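Local structure of DR2417 (Deinococcus radiodurans, 4XWW) at residues A[531-540]-A[551-559]. The protein probably degrades and matures RNA as a dimeric metallo-beta-lactamase-family RNase J with 5'-3' exonuclease and possibly endonuclease activity. Numbering follows the deposited sequence.
Sequences VRDDMYGAVR and PVLIPMIVD
Arg540 and Pro551 close one end of a two-layer alpha/beta sandwich in the C-terminal domain of RNase J, where helix 528-547 packs along strand 552-556, an outermost strand, within this chain, of a three-stranded sheet. The axes of helix 531-540 and strand 552-556 run roughly antiparallel, at 144°. The guanidinium of Arg540 grips a single carbonyl oxygen end-on: NH1 lies 3.0 Å from Pro551 O, and the longer NH2 bond reaches the same oxygen. That acceptor sits in the guanidinium plane, while both nitrogens reach it from one face of the carbonyl plane. NH2 also donates to Tyr536 OH, 3.2 Å away and 23° out of the guanidinium plane, so one arginine ties the strand's entry to a residue one helical turn back. Bends at chi2 and chi3 fold the Arg540 chain down to that carbonyl. Leu553 CD1 lies over a face of both flat groups, 3.4 Å from Arg540 CZ and in CH-pi contact with the Tyr536 ring, its methyl 4.2 Å from the centroid.

Beyond this polar corner the contact is mostly apolar. The ring of Pro555 packs against Tyr536 CB. Val539 CG1 meets Leu553 CD2, and Val539 also packs on Ile510 and Ala514 of helix 504-523. The alternate residues Val552, Ile554 and Met556 point away from the helix, and their backbones bond to strand 479-485 and Gly478; Ile554 and Met556 also pack on the second subunit. At the far end Arg532 CB rests on Ile557 CG1, and the Met535 methyl presses tightly on the tip of Ile557, with CE 3.3 Å from CD1.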
loop_
_atom_site.group_PDB
_atom_site.type_symbol
_atom_site.label_atom_id
_atom_site.label_comp_id
_atom_site.label_asym_id
_atom_site.label_seq_id
_atom_site.Cartn_x
_atom_site.Cartn_y
_atom_site.Cartn_z
ATOM N N VAL A 531 -24.923 33.843 10.030
ATOM C CA VAL A 531 -26.003 32.865 10.130
ATOM C C VAL A 531 -25.641 31.516 9.504
ATOM O O VAL A 531 -25.981 30.469 10.058
ATOM C CB VAL A 531 -27.297 33.379 9.472
ATOM C CG1 VAL A 531 -28.481 32.528 9.913
ATOM C CG2 VAL A 531 -27.532 34.838 9.832
ATOM N N ARG A 532 -24.964 31.541 8.356
ATOM C CA ARG A 532 -24.542 30.307 7.691
ATOM C C ARG A 532 -23.648 29.512 8.624
ATOM O O ARG A 532 -23.724 28.284 8.683
ATOM C CB ARG A 532 -23.820 30.603 6.362
ATOM C CG ARG A 532 -22.303 30.680 6.427
ATOM C CD ARG A 532 -21.744 31.731 5.482
ATOM N NE ARG A 532 -21.341 31.182 4.191
ATOM C CZ ARG A 532 -20.676 31.871 3.265
ATOM N NH1 ARG A 532 -20.344 31.300 2.113
ATOM N NH2 ARG A 532 -20.340 33.134 3.493
ATOM N N ASP A 533 -22.825 30.231 9.380
ATOM C CA ASP A 533 -21.887 29.617 10.302
ATOM C C ASP A 533 -22.635 28.934 11.432
ATOM O O ASP A 533 -22.254 27.851 11.876
ATOM C CB ASP A 533 -20.917 30.664 10.850
ATOM C CG ASP A 533 -19.881 31.093 9.827
ATOM O OD1 ASP A 533 -19.946 30.616 8.673
ATOM O OD2 ASP A 533 -19.003 31.910 10.173
ATOM N N ASP A 534 -23.711 29.569 11.887
ATOM C CA ASP A 534 -24.526 29.016 12.961
ATOM C C ASP A 534 -25.212 27.718 12.538
ATOM O O ASP A 534 -25.333 26.789 13.339
ATOM C CB ASP A 534 -25.557 30.038 13.421
ATOM N N MET A 535 -25.662 27.649 11.287
ATOM C CA MET A 535 -26.358 26.451 10.825
ATOM C C MET A 535 -25.368 25.345 10.448
ATOM O O MET A 535 -25.677 24.165 10.583
ATOM C CB MET A 535 -27.310 26.769 9.656
ATOM C CG MET A 535 -26.668 27.119 8.323
ATOM S SD MET A 535 -27.841 26.803 6.982
ATOM C CE MET A 535 -27.041 27.601 5.592
ATOM N N TYR A 536 -24.176 25.726 10.002
ATOM C CA TYR A 536 -23.096 24.761 9.803
ATOM C C TYR A 536 -22.729 24.131 11.143
ATOM O O TYR A 536 -22.493 22.927 11.231
ATOM C CB TYR A 536 -21.867 25.433 9.164
ATOM C CG TYR A 536 -20.582 24.612 9.168
ATOM C CD1 TYR A 536 -19.828 24.463 10.332
ATOM C CD2 TYR A 536 -20.100 24.024 8.002
ATOM C CE1 TYR A 536 -18.661 23.725 10.344
ATOM C CE2 TYR A 536 -18.921 23.289 8.006
ATOM C CZ TYR A 536 -18.207 23.145 9.182
ATOM O OH TYR A 536 -17.038 22.418 9.199
ATOM N N GLY A 537 -22.671 24.960 12.181
ATOM C CA GLY A 537 -22.274 24.509 13.502
ATOM C C GLY A 537 -23.276 23.562 14.129
ATOM O O GLY A 537 -22.900 22.548 14.717
ATOM N N ALA A 538 -24.557 23.893 13.999
ATOM C CA ALA A 538 -25.624 23.075 14.570
ATOM C C ALA A 538 -25.708 21.700 13.906
ATOM O O ALA A 538 -25.835 20.680 14.586
ATOM C CB ALA A 538 -26.959 23.801 14.458
ATOM N N VAL A 539 -25.632 21.674 12.579
ATOM C CA VAL A 539 -25.717 20.422 11.829
ATOM C C VAL A 539 -24.513 19.519 12.100
ATOM O O VAL A 539 -24.662 18.306 12.232
ATOM C CB VAL A 539 -25.838 20.682 10.312
ATOM C CG1 VAL A 539 -25.827 19.373 9.539
ATOM C CG2 VAL A 539 -27.115 21.468 10.011
ATOM N N ARG A 540 -23.326 20.113 12.185
ATOM C CA ARG A 540 -22.116 19.364 12.522
ATOM C C ARG A 540 -22.267 18.677 13.874
ATOM O O ARG A 540 -21.892 17.517 14.044
ATOM C CB ARG A 540 -20.897 20.288 12.538
ATOM C CG ARG A 540 -19.719 19.750 13.342
ATOM C CD ARG A 540 -18.961 18.681 12.580
ATOM N NE ARG A 540 -18.305 19.225 11.394
ATOM C CZ ARG A 540 -18.435 18.720 10.172
ATOM N NH1 ARG A 540 -19.207 17.657 9.969
ATOM N NH2 ARG A 540 -17.797 19.278 9.150
ATOM N N PRO A 551 -19.288 14.721 7.916
ATOM C CA PRO A 551 -19.285 14.979 6.472
ATOM C C PRO A 551 -18.835 16.391 6.165
ATOM O O PRO A 551 -19.065 17.275 6.983
ATOM C CB PRO A 551 -20.751 14.777 6.069
ATOM C CG PRO A 551 -21.522 14.953 7.333
ATOM C CD PRO A 551 -20.635 14.389 8.404
ATOM N N VAL A 552 -18.186 16.594 5.025
ATOM C CA VAL A 552 -17.850 17.941 4.586
ATOM C C VAL A 552 -19.156 18.708 4.403
ATOM O O VAL A 552 -20.081 18.224 3.752
ATOM C CB VAL A 552 -17.003 17.926 3.286
ATOM C CG1 VAL A 552 -17.480 18.979 2.283
ATOM C CG2 VAL A 552 -15.532 18.120 3.615
ATOM N N LEU A 553 -19.221 19.894 5.009
ATOM C CA LEU A 553 -20.438 20.702 5.021
ATOM C C LEU A 553 -20.284 22.024 4.293
ATOM O O LEU A 553 -19.480 22.863 4.681
ATOM C CB LEU A 553 -20.837 21.011 6.459
ATOM C CG LEU A 553 -21.335 19.840 7.288
ATOM C CD1 LEU A 553 -21.178 20.134 8.769
ATOM C CD2 LEU A 553 -22.784 19.558 6.933
ATOM N N ILE A 554 -21.109 22.221 3.275
ATOM C CA ILE A 554 -21.109 23.455 2.522
ATOM C C ILE A 554 -22.439 24.168 2.737
ATOM O O ILE A 554 -23.441 23.832 2.114
ATOM C CB ILE A 554 -20.930 23.145 1.032
ATOM C CG1 ILE A 554 -19.527 22.591 0.784
ATOM C CG2 ILE A 554 -21.179 24.378 0.183
ATOM C CD1 ILE A 554 -19.233 22.303 -0.667
ATOM N N PRO A 555 -22.440 25.182 3.587
ATOM C CA PRO A 555 -23.684 25.911 3.839
ATOM C C PRO A 555 -23.833 27.174 2.985
ATOM O O PRO A 555 -22.859 27.898 2.787
ATOM C CB PRO A 555 -23.581 26.257 5.325
ATOM C CG PRO A 555 -22.118 26.408 5.562
ATOM C CD PRO A 555 -21.407 25.491 4.590
ATOM N N MET A 556 -25.046 27.420 2.485
ATOM C CA MET A 556 -25.358 28.618 1.694
ATOM C C MET A 556 -26.630 29.311 2.205
ATOM O O MET A 556 -27.660 28.664 2.363
ATOM C CB MET A 556 -25.529 28.255 0.213
ATOM C CG MET A 556 -24.513 27.268 -0.332
ATOM S SD MET A 556 -24.561 27.128 -2.132
ATOM C CE MET A 556 -26.325 27.091 -2.439
ATOM N N ILE A 557 -26.572 30.621 2.423
ATOM C CA ILE A 557 -27.732 31.360 2.933
ATOM C C ILE A 557 -28.488 32.137 1.847
ATOM O O ILE A 557 -29.521 32.746 2.112
ATOM C CB ILE A 557 -27.323 32.305 4.086
ATOM C CG1 ILE A 557 -26.739 31.497 5.243
ATOM C CG2 ILE A 557 -28.503 33.125 4.584
ATOM C CD1 ILE A 557 -27.787 30.809 6.092
ATOM N N VAL A 558 -27.989 32.098 0.618
ATOM C CA VAL A 558 -28.581 32.879 -0.457
ATOM C C VAL A 558 -29.337 31.993 -1.444
ATOM O O VAL A 558 -28.743 31.122 -2.072
ATOM C CB VAL A 558 -27.476 33.663 -1.204
ATOM C CG1 VAL A 558 -27.986 34.271 -2.505
ATOM C CG2 VAL A 558 -26.883 34.733 -0.301
ATOM N N ASP A 559 -30.632 32.240 -1.626
ATOM C CA ASP A 559 -31.430 33.156 -0.803
ATOM C C ASP A 559 -30.877 34.568 -0.627
ATOM O O ASP A 559 -31.557 35.336 0.135
ATOM C CB ASP A 559 -31.723 32.533 0.555
ATOM O OXT ASP A 559 -29.803 34.884 -1.238
#